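Type-iv like pilin ttha1219 (Thermus thermophilus, PDB 5G23) probably forms part of the type IV pilus machinery for DNA uptake in natural competence, and resembles type II secretion pseudopilins. Local coordinates at residues E48-A53 with A223-I228; T54-E59 with T107-N112; V142-V147 with A177-A182; F193-T198 with P213-D218. All coordinates share one frame; numbering follows the deposited sequence.

Overall arrangement
The modelled chain begins near helix 44-61, whose successive turns supply one partner each to contacts 1 and 2. Contact 2 closes first, bringing strand 104-112 of the seven-stranded sheet against the later turns of the helix. Contact 3 then pairs strands 141-151 and 173-184 within the four-stranded sheet, and contact 4 joins two loops that flank the short helix 207-210. These three follow one another in series. Contact 1 closes last and encloses them all, because strand 221-230 returns to the earlier turns of the helix. Contacts 1, 2 and 3 touch one another, whereas contact 4 reaches contacts 1 and 3 but stays about 11 Å from contact 2 at the nearest atoms.

Contact 1. Residues E48-A53 with A223-I228; sequences ELSLTA and AEKLWI
Helix residues 48-53 run at 27° to strand residues 223-228, their axes approaching to 8.7 Å, with Leu49 level with Lys225 and Ala53 level with Trp227. The methyl of Ala53 sits over the centre of the indole: CB lies 3.5 Å from the centroid of the five-membered ring of Trp227, a CH-pi contact 14° off the ring normal. With chi1 at 71°, the indole CG of Trp227 is set between its backbone N and carbonyl carbon, which swings the ring up from the strand to present that face to the helix. This is the pilin arrangement of an N-terminal helix laid on an antiparallel sheet, here on edge strand 221-230. Were Trp227 replaced by an alanine, the methyl of Ala53 would probably face a gap, and Leu56 and Ala57 would lose one of the groups packed against them. Lys225 climbs beside the helix, its CE 3.7 Å from CB of Ala53, and a bend at the last torsion brings NZ to Ser50 OG in a weak 3.4 Å hydrogen bond. Ser50 OG also bonds to the carbonyl of Ala46. At the other end, Leu49 CD1 rests 3.9 Å from Ala223 CB, with Leu135 touching the leucine too.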
loop_
_atom_site.group_PDB
_atom_site.type_symbol
_atom_site.label_atom_id
_atom_site.label_comp_id
_atom_site.label_asym_id
_atom_site.label_seq_id
_atom_site.Cartn_x
_atom_site.Cartn_y
_atom_site.Cartn_z
ATOM N N GLU B 48 -8.586 5.193 5.301
ATOM C CA GLU B 48 -7.229 4.869 5.757
ATOM C C GLU B 48 -7.059 3.379 6.057
ATOM O O GLU B 48 -5.981 2.821 5.895
ATOM C CB GLU B 48 -6.869 5.579 7.029
ATOM C CG GLU B 48 -5.389 5.628 7.259
ATOM C CD GLU B 48 -5.012 6.506 8.462
ATOM O OE1 GLU B 48 -5.913 7.061 9.196
ATOM O OE2 GLU B 48 -3.779 6.686 8.630
ATOM N N LEU B 49 -8.075 2.778 6.631
ATOM C CA LEU B 49 -8.072 1.338 6.868
ATOM C C LEU B 49 -8.029 0.593 5.509
ATOM O O LEU B 49 -7.343 -0.472 5.424
ATOM C CB LEU B 49 -9.272 0.871 7.658
ATOM C CG LEU B 49 -9.350 1.350 9.102
ATOM C CD1 LEU B 49 -10.601 0.869 9.771
ATOM C CD2 LEU B 49 -8.142 0.892 9.940
ATOM N N SER B 50 -8.727 1.084 4.508
ATOM C CA SER B 50 -8.674 0.441 3.156
ATOM C C SER B 50 -7.254 0.520 2.538
ATOM O O SER B 50 -6.805 -0.458 2.020
ATOM C CB SER B 50 -9.689 1.038 2.189
ATOM O OG SER B 50 -10.982 0.704 2.752
ATOM N N LEU B 51 -6.566 1.649 2.701
ATOM C CA LEU B 51 -5.200 1.777 2.254
ATOM C C LEU B 51 -4.338 0.734 2.982
ATOM O O LEU B 51 -3.470 0.101 2.368
ATOM C CB LEU B 51 -4.686 3.192 2.498
ATOM C CG LEU B 51 -5.197 4.276 1.552
ATOM C CD1 LEU B 51 -4.790 5.635 2.084
ATOM C CD2 LEU B 51 -4.613 4.097 0.180
ATOM N N THR B 52 -4.536 0.621 4.294
ATOM C CA THR B 52 -3.725 -0.248 5.134
ATOM C C THR B 52 -3.931 -1.673 4.704
ATOM O O THR B 52 -2.982 -2.455 4.526
ATOM C CB THR B 52 -4.109 -0.062 6.651
ATOM O OG1 THR B 52 -3.857 1.274 7.030
ATOM C CG2 THR B 52 -3.299 -0.938 7.541
ATOM N N ALA B 53 -5.181 -2.033 4.440
ATOM C CA ALA B 53 -5.431 -3.384 3.980
ATOM C C ALA B 53 -4.812 -3.701 2.616
ATOM O O ALA B 53 -4.318 -4.821 2.420
ATOM C CB ALA B 53 -6.928 -3.629 3.899
ATOM N N ALA B 223 -13.992 2.724 13.437
ATOM C CA ALA B 223 -14.199 2.021 12.152
ATOM C C ALA B 223 -13.356 0.733 12.181
ATOM O O ALA B 223 -12.364 0.655 12.905
ATOM C CB ALA B 223 -13.777 2.865 10.998
ATOM N N GLU B 224 -13.818 -0.247 11.450
ATOM C CA GLU B 224 -13.141 -1.553 11.405
ATOM C C GLU B 224 -13.079 -2.093 10.008
ATOM O O GLU B 224 -13.787 -1.641 9.099
ATOM C CB GLU B 224 -13.858 -2.551 12.320
ATOM C CG GLU B 224 -15.263 -2.925 11.758
ATOM C CD GLU B 224 -16.094 -3.799 12.654
ATOM O OE1 GLU B 224 -15.631 -4.224 13.757
ATOM O OE2 GLU B 224 -17.286 -4.011 12.274
ATOM N N LYS B 225 -12.182 -3.056 9.788
ATOM C CA LYS B 225 -12.087 -3.638 8.531
ATOM C C LYS B 225 -11.631 -5.091 8.690
ATOM O O LYS B 225 -10.693 -5.362 9.398
ATOM C CB LYS B 225 -11.143 -2.896 7.611
ATOM C CG LYS B 225 -11.365 -3.325 6.153
ATOM C CD LYS B 225 -10.458 -2.562 5.245
ATOM C CE LYS B 225 -10.614 -3.017 3.807
ATOM N NZ LYS B 225 -11.903 -2.519 3.267
ATOM N N LEU B 226 -12.357 -5.975 8.029
ATOM C CA LEU B 226 -11.965 -7.389 7.862
ATOM C C LEU B 226 -11.648 -7.632 6.395
ATOM O O LEU B 226 -12.457 -7.310 5.524
ATOM C CB LEU B 226 -13.083 -8.323 8.281
ATOM C CG LEU B 226 -12.885 -9.831 8.097
ATOM C CD1 LEU B 226 -11.854 -10.345 9.059
ATOM C CD2 LEU B 226 -14.178 -10.571 8.276
ATOM N N TRP B 227 -10.495 -8.270 6.108
ATOM C CA TRP B 227 -10.190 -8.635 4.752
ATOM C C TRP B 227 -9.496 -10.005 4.696
ATOM O O TRP B 227 -8.822 -10.372 5.653
ATOM C CB TRP B 227 -9.449 -7.506 4.038
ATOM C CG TRP B 227 -8.030 -7.231 4.455
ATOM C CD1 TRP B 227 -6.985 -7.471 3.704
ATOM C CD2 TRP B 227 -7.551 -6.573 5.614
ATOM N NE1 TRP B 227 -5.844 -7.089 4.312
ATOM C CE2 TRP B 227 -6.170 -6.518 5.508
ATOM C CE3 TRP B 227 -8.150 -6.089 6.790
ATOM C CZ2 TRP B 227 -5.361 -5.970 6.492
ATOM C CZ3 TRP B 227 -7.365 -5.463 7.748
ATOM C CH2 TRP B 227 -5.963 -5.426 7.614
ATOM N N ILE B 228 -9.703 -10.700 3.593
ATOM C CA ILE B 228 -9.207 -12.022 3.388
ATOM C C ILE B 228 -8.153 -11.968 2.322
ATOM O O ILE B 228 -8.340 -11.345 1.286
ATOM C CB ILE B 228 -10.300 -12.956 2.878
ATOM C CG1 ILE B 228 -11.509 -12.898 3.775
ATOM C CG2 ILE B 228 -9.696 -14.353 2.759
ATOM C CD1 ILE B 228 -11.233 -13.171 5.257
#

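Contact 2. Residues T54-E59 with T107-N112; sequences TVLARE and TGYEVN
Leu56, Glu59 and, marginally, Val55 reach Thr107 and Tyr109 from a helix in which the axis of residues 54-59 runs at 143° to that of residues 107-112, 10.6 Å away at the closest. The hydrophobic part centres on the phenol ring. Leu56 CG stands 3.6 Å from the ring centroid of Tyr109, a CH-pi contact over one face, and its CD1 comes within 3.4 Å of Tyr109 CE1; the leucine and the phenol pass antiparallel to one another. At the edge of the same ring the aliphatic part of Glu59 takes over, with CG 3.6 Å from Tyr109 OH. A helix packed on a face of an antiparallel sheet is characteristic of type IV pilins, and here the sheet is the seven-stranded one that contains strand 104-112. Trp118 from the adjoining strand 115-122 meets the Tyr109 ring as well, their planes inclined by about 30°. Putting an alanine at Tyr109 would probably leave Leu56 without the ring it lies on and remove one neighbour from the Glu59 methylenes.

The polar part is one hydrogen bond, from Thr107 OG1 to Glu59 OE2 at 2.8 Å. The hydroxyl meets the carboxylate on its anti side, somewhat out of plane. A bend at chi2 (85°) folds the glutamate so that OE2 turns to the threonine. Thr107 OG1 is also bonded to Trp118 NE1. OE1 of Glu59 faces Arg58 of the second subunit in a long, weak ion pair, and Arg58 of this chain makes a salt bridge with Glu59 of that subunit.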
loop_
_atom_site.group_PDB
_atom_site.type_symbol
_atom_site.label_atom_id
_atom_site.label_comp_id
_atom_site.label_asym_id
_atom_site.label_seq_id
_atom_site.Cartn_x
_atom_site.Cartn_y
_atom_site.Cartn_z
ATOM N N THR B 54 -4.810 -2.736 1.711
ATOM C CA THR B 54 -4.185 -2.931 0.377
ATOM C C THR B 54 -2.696 -3.147 0.554
ATOM O O THR B 54 -2.157 -4.048 -0.065
ATOM C CB THR B 54 -4.429 -1.720 -0.509
ATOM O OG1 THR B 54 -5.854 -1.554 -0.652
ATOM C CG2 THR B 54 -3.748 -1.816 -1.868
ATOM N N VAL B 55 -2.050 -2.405 1.498
ATOM C CA VAL B 55 -0.604 -2.585 1.689
ATOM C C VAL B 55 -0.327 -3.979 2.206
ATOM O O VAL B 55 0.549 -4.656 1.738
ATOM C CB VAL B 55 -0.036 -1.500 2.623
ATOM C CG1 VAL B 55 1.416 -1.763 3.031
ATOM C CG2 VAL B 55 -0.114 -0.104 1.940
ATOM N N LEU B 56 -1.031 -4.396 3.262
ATOM C CA LEU B 56 -0.760 -5.673 3.892
ATOM C C LEU B 56 -1.119 -6.837 3.012
ATOM O O LEU B 56 -0.386 -7.858 2.996
ATOM C CB LEU B 56 -1.481 -5.756 5.250
ATOM C CG LEU B 56 -0.738 -5.278 6.494
ATOM C CD1 LEU B 56 -0.436 -3.773 6.395
ATOM C CD2 LEU B 56 -1.584 -5.565 7.761
ATOM N N ALA B 57 -2.221 -6.736 2.263
ATOM C CA ALA B 57 -2.623 -7.828 1.416
ATOM C C ALA B 57 -1.661 -8.099 0.329
ATOM O O ALA B 57 -1.318 -9.260 0.044
ATOM C CB ALA B 57 -3.967 -7.590 0.810
ATOM N N ARG B 58 -1.135 -7.027 -0.260
ATOM C CA ARG B 58 -0.196 -7.211 -1.364
ATOM C C ARG B 58 1.069 -7.879 -0.883
ATOM O O ARG B 58 1.655 -8.702 -1.575
ATOM C CB ARG B 58 0.114 -5.885 -2.034
ATOM C CG ARG B 58 0.884 -6.014 -3.331
ATOM C CD ARG B 58 1.299 -4.682 -4.017
ATOM N NE ARG B 58 1.875 -4.966 -5.360
ATOM C CZ ARG B 58 1.451 -4.490 -6.529
ATOM N NH1 ARG B 58 0.442 -3.589 -6.596
ATOM N NH2 ARG B 58 2.064 -4.872 -7.647
ATOM N N GLU B 59 1.512 -7.518 0.306
ATOM C CA GLU B 59 2.703 -8.062 0.842
ATOM C C GLU B 59 2.510 -9.543 1.266
ATOM O O GLU B 59 3.387 -10.372 1.063
ATOM C CB GLU B 59 3.103 -7.159 2.006
ATOM C CG GLU B 59 4.360 -7.490 2.753
ATOM C CD GLU B 59 5.571 -6.909 2.104
ATOM O OE1 GLU B 59 5.411 -6.147 1.124
ATOM O OE2 GLU B 59 6.656 -7.343 2.506
ATOM N N THR B 107 9.255 -10.267 6.049
ATOM C CA THR B 107 8.345 -9.206 6.311
ATOM C C THR B 107 7.620 -9.499 7.602
ATOM O O THR B 107 7.309 -10.666 7.906
ATOM C CB THR B 107 7.376 -9.039 5.101
ATOM O OG1 THR B 107 6.679 -7.788 5.231
ATOM C CG2 THR B 107 6.369 -10.185 4.996
ATOM N N GLY B 108 7.337 -8.460 8.353
ATOM C CA GLY B 108 6.599 -8.584 9.644
ATOM C C GLY B 108 5.724 -7.386 10.012
ATOM O O GLY B 108 6.077 -6.211 9.753
ATOM N N TYR B 109 4.578 -7.689 10.623
ATOM C CA TYR B 109 3.676 -6.705 11.109
ATOM C C TYR B 109 3.369 -6.997 12.562
ATOM O O TYR B 109 3.187 -8.166 12.931
ATOM C CB TYR B 109 2.361 -6.750 10.307
ATOM C CG TYR B 109 2.540 -6.334 8.913
ATOM C CD1 TYR B 109 2.565 -4.962 8.589
ATOM C CD2 TYR B 109 2.596 -7.236 7.907
ATOM C CE1 TYR B 109 2.740 -4.562 7.284
ATOM C CE2 TYR B 109 2.761 -6.845 6.595
ATOM C CZ TYR B 109 2.840 -5.508 6.297
ATOM O OH TYR B 109 2.931 -5.115 4.982
ATOM N N GLU B 110 3.267 -5.956 13.364
ATOM C CA GLU B 110 2.847 -6.043 14.795
ATOM C C GLU B 110 2.195 -4.774 15.258
ATOM O O GLU B 110 2.449 -3.745 14.690
ATOM C CB GLU B 110 4.101 -6.191 15.680
ATOM C CG GLU B 110 4.931 -7.433 15.449
ATOM C CD GLU B 110 5.904 -7.711 16.581
ATOM O OE1 GLU B 110 5.651 -7.248 17.746
ATOM O OE2 GLU B 110 6.944 -8.370 16.289
ATOM N N VAL B 111 1.392 -4.844 16.316
ATOM C CA VAL B 111 0.829 -3.649 16.954
ATOM C C VAL B 111 1.511 -3.458 18.307
ATOM O O VAL B 111 1.740 -4.402 19.050
ATOM C CB VAL B 111 -0.693 -3.728 17.186
ATOM C CG1 VAL B 111 -1.215 -2.569 18.043
ATOM C CG2 VAL B 111 -1.399 -3.643 15.884
ATOM N N ASN B 112 1.834 -2.223 18.588
ATOM C CA ASN B 112 2.386 -1.851 19.896
ATOM C C ASN B 112 1.926 -0.433 20.227
ATOM O O ASN B 112 2.016 0.454 19.353
ATOM C CB ASN B 112 3.915 -1.882 19.818
ATOM C CG ASN B 112 4.558 -1.275 21.071
ATOM O OD1 ASN B 112 5.080 -0.154 21.045
ATOM N ND2 ASN B 112 4.475 -2.000 22.175
#

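Contact 3. Residues V142-V147 with A177-A182; sequences VEAFRV and ALYLLA
Arg146 and Tyr179 form a hydrogen-bonded antiparallel pair, Arg146 N giving to Tyr179 O at 3.0 Å and Tyr179 N to Arg146 O at 2.9 Å. At the next hydrogen-bonded pair, beyond Phe145 and Leu180, Leu181 N reaches Ala144 O at 3.0 Å. There the ladder slips: Leu181 O takes Glu143 N at 2.8 Å and, weakly, Ala144 N at 3.4 Å, so two residues face one.

On one face of the sheet, Leu180 CD2 lies 3.6 Å from Phe145 CD1 and also reaches Val142 CG1, while Leu178 CD2 sits at the edge of the Phe145 ring, 3.9 Å from CE1, with Val147 beside it. With CG of Phe145 anti to its backbone N (chi1 178°), the ring leans toward these leucines. Leu56 and Leu60 of helix 44-61, and Val111 of strand 104-112, close over this face.

On the other face, the edge of the Tyr179 ring meets Ala144 CB, and the first carbons of Arg146 run beside the tyrosine (CB to Tyr179 CB 4.1 Å) before the chain bends at chi2 and carries the guanidinium off. Outer partners fix the polar ends: Tyr179 OH bonds Glu224, Arg146 NH2 the carbonyl of Glu211, while Glu143 OE1 forms a salt bridge with Arg222 and OE2 a hydrogen bond with Ser183 OG. The pairing is an antiparallel ladder with a classic beta bulge, between the two central strands of the four-stranded sheet.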
loop_
_atom_site.group_PDB
_atom_site.type_symbol
_atom_site.label_atom_id
_atom_site.label_comp_id
_atom_site.label_asym_id
_atom_site.label_seq_id
_atom_site.Cartn_x
_atom_site.Cartn_y
_atom_site.Cartn_z
ATOM N N VAL B 142 -4.985 2.275 17.000
ATOM C CA VAL B 142 -5.315 0.924 16.554
ATOM C C VAL B 142 -5.641 0.144 17.820
ATOM O O VAL B 142 -4.755 -0.122 18.594
ATOM C CB VAL B 142 -4.158 0.313 15.687
ATOM C CG1 VAL B 142 -4.481 -1.118 15.287
ATOM C CG2 VAL B 142 -3.986 1.143 14.427
ATOM N N GLU B 143 -6.915 -0.220 17.985
ATOM C CA GLU B 143 -7.415 -0.874 19.210
ATOM C C GLU B 143 -7.395 -2.409 19.093
ATOM O O GLU B 143 -7.444 -3.104 20.104
ATOM C CB GLU B 143 -8.801 -0.418 19.513
ATOM C CG GLU B 143 -8.753 1.075 19.853
ATOM C CD GLU B 143 -10.092 1.675 20.163
ATOM O OE1 GLU B 143 -11.157 1.033 19.967
ATOM O OE2 GLU B 143 -10.059 2.838 20.555
ATOM N N ALA B 144 -7.320 -2.916 17.878
ATOM C CA ALA B 144 -7.239 -4.380 17.650
ATOM C C ALA B 144 -6.655 -4.713 16.317
ATOM O O ALA B 144 -6.981 -4.055 15.306
ATOM C CB ALA B 144 -8.620 -5.021 17.821
ATOM N N PHE B 145 -5.766 -5.705 16.303
ATOM C CA PHE B 145 -5.195 -6.282 15.098
ATOM C C PHE B 145 -5.242 -7.772 15.339
ATOM O O PHE B 145 -4.801 -8.267 16.354
ATOM C CB PHE B 145 -3.755 -5.824 14.759
ATOM C CG PHE B 145 -3.144 -6.457 13.545
ATOM C CD1 PHE B 145 -3.770 -6.448 12.334
ATOM C CD2 PHE B 145 -1.864 -7.028 13.600
ATOM C CE1 PHE B 145 -3.184 -7.044 11.202
ATOM C CE2 PHE B 145 -1.249 -7.644 12.479
ATOM C CZ PHE B 145 -1.907 -7.597 11.267
ATOM N N ARG B 146 -5.956 -8.450 14.450
ATOM C CA ARG B 146 -6.198 -9.919 14.586
ATOM C C ARG B 146 -5.850 -10.552 13.274
ATOM O O ARG B 146 -6.152 -9.999 12.158
ATOM C CB ARG B 146 -7.664 -10.262 14.933
ATOM C CG ARG B 146 -8.175 -9.664 16.199
ATOM C CD ARG B 146 -7.476 -10.282 17.417
ATOM N NE ARG B 146 -8.172 -9.815 18.610
ATOM C CZ ARG B 146 -7.801 -8.759 19.317
ATOM N NH1 ARG B 146 -6.721 -8.044 18.986
ATOM N NH2 ARG B 146 -8.575 -8.347 20.333
ATOM N N VAL B 147 -5.229 -11.758 13.321
ATOM C CA VAL B 147 -4.987 -12.533 12.101
ATOM C C VAL B 147 -5.411 -13.981 12.401
ATOM O O VAL B 147 -4.974 -14.540 13.388
ATOM C CB VAL B 147 -3.500 -12.562 11.732
ATOM C CG1 VAL B 147 -3.245 -13.328 10.463
ATOM C CG2 VAL B 147 -2.953 -11.113 11.587
ATOM N N ALA B 177 -7.151 -14.222 7.336
ATOM C CA ALA B 177 -8.102 -13.178 7.622
ATOM C C ALA B 177 -7.458 -12.176 8.553
ATOM O O ALA B 177 -6.919 -12.536 9.609
ATOM C CB ALA B 177 -9.353 -13.728 8.260
ATOM N N LEU B 178 -7.505 -10.905 8.171
ATOM C CA LEU B 178 -6.956 -9.825 8.947
ATOM C C LEU B 178 -8.059 -8.843 9.364
ATOM O O LEU B 178 -8.998 -8.603 8.590
ATOM C CB LEU B 178 -5.883 -9.106 8.150
ATOM C CG LEU B 178 -4.708 -10.038 7.888
ATOM C CD1 LEU B 178 -4.872 -10.570 6.497
ATOM C CD2 LEU B 178 -3.424 -9.300 7.992
ATOM N N TYR B 179 -7.964 -8.371 10.606
ATOM C CA TYR B 179 -8.950 -7.457 11.175
ATOM C C TYR B 179 -8.241 -6.302 11.868
ATOM O O TYR B 179 -7.334 -6.507 12.629
ATOM C CB TYR B 179 -9.850 -8.194 12.184
ATOM C CG TYR B 179 -10.779 -7.287 12.923
ATOM C CD1 TYR B 179 -12.011 -6.937 12.401
ATOM C CD2 TYR B 179 -10.424 -6.769 14.191
ATOM C CE1 TYR B 179 -12.875 -6.086 13.065
ATOM C CE2 TYR B 179 -11.280 -5.924 14.888
ATOM C CZ TYR B 179 -12.526 -5.612 14.336
ATOM O OH TYR B 179 -13.318 -4.771 14.971
ATOM N N LEU B 180 -8.721 -5.070 11.582
ATOM C CA LEU B 180 -8.304 -3.898 12.285
ATOM C C LEU B 180 -9.530 -3.148 12.841
ATOM O O LEU B 180 -10.595 -3.053 12.162
ATOM C CB LEU B 180 -7.556 -2.963 11.333
ATOM C CG LEU B 180 -6.148 -3.363 10.928
ATOM C CD1 LEU B 180 -5.674 -2.523 9.749
ATOM C CD2 LEU B 180 -5.244 -3.176 12.148
ATOM N N LEU B 181 -9.401 -2.699 14.089
ATOM C CA LEU B 181 -10.324 -1.738 14.706
ATOM C C LEU B 181 -9.498 -0.524 15.070
ATOM O O LEU B 181 -8.452 -0.639 15.697
ATOM C CB LEU B 181 -10.975 -2.321 15.921
ATOM C CG LEU B 181 -11.870 -1.425 16.710
ATOM C CD1 LEU B 181 -13.130 -1.076 15.977
ATOM C CD2 LEU B 181 -12.225 -2.084 18.052
ATOM N N ALA B 182 -9.978 0.653 14.694
ATOM C CA ALA B 182 -9.295 1.883 15.013
ATOM C C ALA B 182 -10.314 2.908 15.459
ATOM O O ALA B 182 -11.502 2.848 15.127
ATOM C CB ALA B 182 -8.483 2.418 13.845
#

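Contact 4. Residues F193-T198 with P213-D218; sequences FTPGST and PGAPND
The flat carbonyl group of Pro213 meets the puckered pyrrolidine ring of Pro195: Pro213 O comes obliquely at the CB-CG side of the ring, not squarely over its face, 3.2 Å from Pro195 CG and 3.4 Å from CB. The fit is close for a carbonyl oxygen against aliphatic carbons. CD of Pro195, also near that oxygen, makes a looser contact with Ala215 CB at 4.3 Å. That methyl is nearer to the carbonyl of Phe193, its CB standing 3.5 Å from Phe193 O, while the phenyl ring of Phe193 packs on Leu181, Arg222 and Glu224.

Direct polar bonding gives way to water here. One water donates to both Pro195 O, at 3.0 Å, and Pro213 O, at 3.3 Å, so the oxygen that presses on the proline ring is also held by solvent.

Pro195 and Gly196 occupy the corner of a type II beta turn from Thr194 to Ser197. Gly196 has a positive phi, 94°, at which a side chain would jam against the carbonyl of Pro195. Thr194 O is gripped twice by Ser197, from its backbone N and from OG at 2.8 Å, which fixes the turn.

The two loops lie at the surface, before and after the short helix 207-210. Pro195 and Pro213 both rest on Leu181 of strand 173-184, Pro213 extends to Ala144 and Arg146 of strand 141-151, and Glu224 on strand 221-230 takes hydrogen bonds from Gly196 N and Thr198 OG1.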
loop_
_atom_site.group_PDB
_atom_site.type_symbol
_atom_site.label_atom_id
_atom_site.label_comp_id
_atom_site.label_asym_id
_atom_site.label_seq_id
_atom_site.Cartn_x
_atom_site.Cartn_y
_atom_site.Cartn_z
ATOM N N PHE B 193 -19.928 2.113 19.274
ATOM C CA PHE B 193 -19.728 1.210 18.176
ATOM C C PHE B 193 -19.603 -0.215 18.736
ATOM O O PHE B 193 -19.054 -0.415 19.792
ATOM C CB PHE B 193 -18.454 1.612 17.450
ATOM C CG PHE B 193 -18.174 0.809 16.268
ATOM C CD1 PHE B 193 -18.887 1.029 15.097
ATOM C CD2 PHE B 193 -17.194 -0.185 16.306
ATOM C CE1 PHE B 193 -18.641 0.285 13.973
ATOM C CE2 PHE B 193 -16.939 -0.931 15.192
ATOM C CZ PHE B 193 -17.660 -0.720 14.024
ATOM N N THR B 194 -20.183 -1.167 18.003
ATOM C CA THR B 194 -20.081 -2.586 18.329
ATOM C C THR B 194 -19.131 -3.292 17.340
ATOM O O THR B 194 -19.484 -3.521 16.182
ATOM C CB THR B 194 -21.456 -3.309 18.305
ATOM O OG1 THR B 194 -22.326 -2.646 19.234
ATOM C CG2 THR B 194 -21.281 -4.752 18.762
ATOM N N PRO B 195 -17.917 -3.637 17.830
ATOM C CA PRO B 195 -17.000 -4.296 16.901
ATOM C C PRO B 195 -17.627 -5.560 16.357
ATOM O O PRO B 195 -18.246 -6.289 17.116
ATOM C CB PRO B 195 -15.787 -4.613 17.781
ATOM C CG PRO B 195 -15.795 -3.439 18.767
ATOM C CD PRO B 195 -17.261 -3.358 19.120
ATOM N N GLY B 196 -17.391 -5.825 15.080
ATOM C CA GLY B 196 -17.973 -6.947 14.370
ATOM C C GLY B 196 -19.257 -6.594 13.629
ATOM O O GLY B 196 -19.655 -7.306 12.716
ATOM N N SER B 197 -19.867 -5.467 13.969
ATOM C CA SER B 197 -21.178 -5.131 13.409
ATOM C C SER B 197 -21.135 -4.800 11.921
ATOM O O SER B 197 -22.164 -4.919 11.241
ATOM C CB SER B 197 -21.828 -4.015 14.200
ATOM O OG SER B 197 -21.144 -2.804 14.078
ATOM N N THR B 198 -19.971 -4.405 11.371
ATOM C CA THR B 198 -19.896 -4.022 9.997
ATOM C C THR B 198 -19.208 -5.052 9.105
ATOM O O THR B 198 -18.824 -4.719 7.961
ATOM C CB THR B 198 -19.220 -2.627 9.796
ATOM O OG1 THR B 198 -17.832 -2.712 10.072
ATOM C CG2 THR B 198 -19.855 -1.578 10.669
ATOM N N PRO B 213 -12.614 -7.127 20.604
ATOM C CA PRO B 213 -12.793 -6.451 21.847
ATOM C C PRO B 213 -14.100 -5.629 21.884
ATOM O O PRO B 213 -14.910 -5.621 20.917
ATOM C CB PRO B 213 -11.644 -5.500 21.888
ATOM C CG PRO B 213 -11.497 -5.092 20.454
ATOM C CD PRO B 213 -11.868 -6.294 19.645
ATOM N N GLY B 214 -14.388 -5.122 23.070
ATOM C CA GLY B 214 -15.505 -4.189 23.268
ATOM C C GLY B 214 -14.956 -2.799 22.897
ATOM O O GLY B 214 -13.833 -2.679 22.436
ATOM N N ALA B 215 -15.801 -1.806 22.957
ATOM C CA ALA B 215 -15.357 -0.440 22.672
ATOM C C ALA B 215 -15.554 0.403 23.906
ATOM O O ALA B 215 -16.670 0.421 24.465
ATOM C CB ALA B 215 -16.063 0.105 21.449
ATOM N N PRO B 216 -14.495 1.029 24.382
ATOM C CA PRO B 216 -14.687 1.856 25.569
ATOM C C PRO B 216 -15.680 3.007 25.270
ATOM O O PRO B 216 -15.797 3.423 24.130
ATOM C CB PRO B 216 -13.292 2.371 25.893
ATOM C CG PRO B 216 -12.420 2.002 24.771
ATOM C CD PRO B 216 -13.114 1.029 23.876
ATOM N N ASN B 217 -16.409 3.420 26.288
ATOM C CA ASN B 217 -17.457 4.425 26.184
ATOM C C ASN B 217 -16.851 5.834 26.270
ATOM O O ASN B 217 -16.989 6.544 27.266
ATOM C CB ASN B 217 -18.439 4.215 27.336
ATOM C CG ASN B 217 -19.668 5.086 27.244
ATOM O OD1 ASN B 217 -20.053 5.556 26.178
ATOM N ND2 ASN B 217 -20.314 5.274 28.379
ATOM N N ASP B 218 -16.113 6.187 25.214
ATOM C CA ASP B 218 -15.343 7.403 25.214
ATOM C C ASP B 218 -15.758 8.359 24.093
ATOM O O ASP B 218 -15.076 9.398 23.924
ATOM C CB ASP B 218 -13.901 7.065 25.065
ATOM C CG ASP B 218 -13.607 6.310 23.775
ATOM O OD1 ASP B 218 -14.502 6.223 22.837
ATOM O OD2 ASP B 218 -12.535 5.703 23.705
HETATM O O HOH W 1 -17.850 -6.748 20.027
#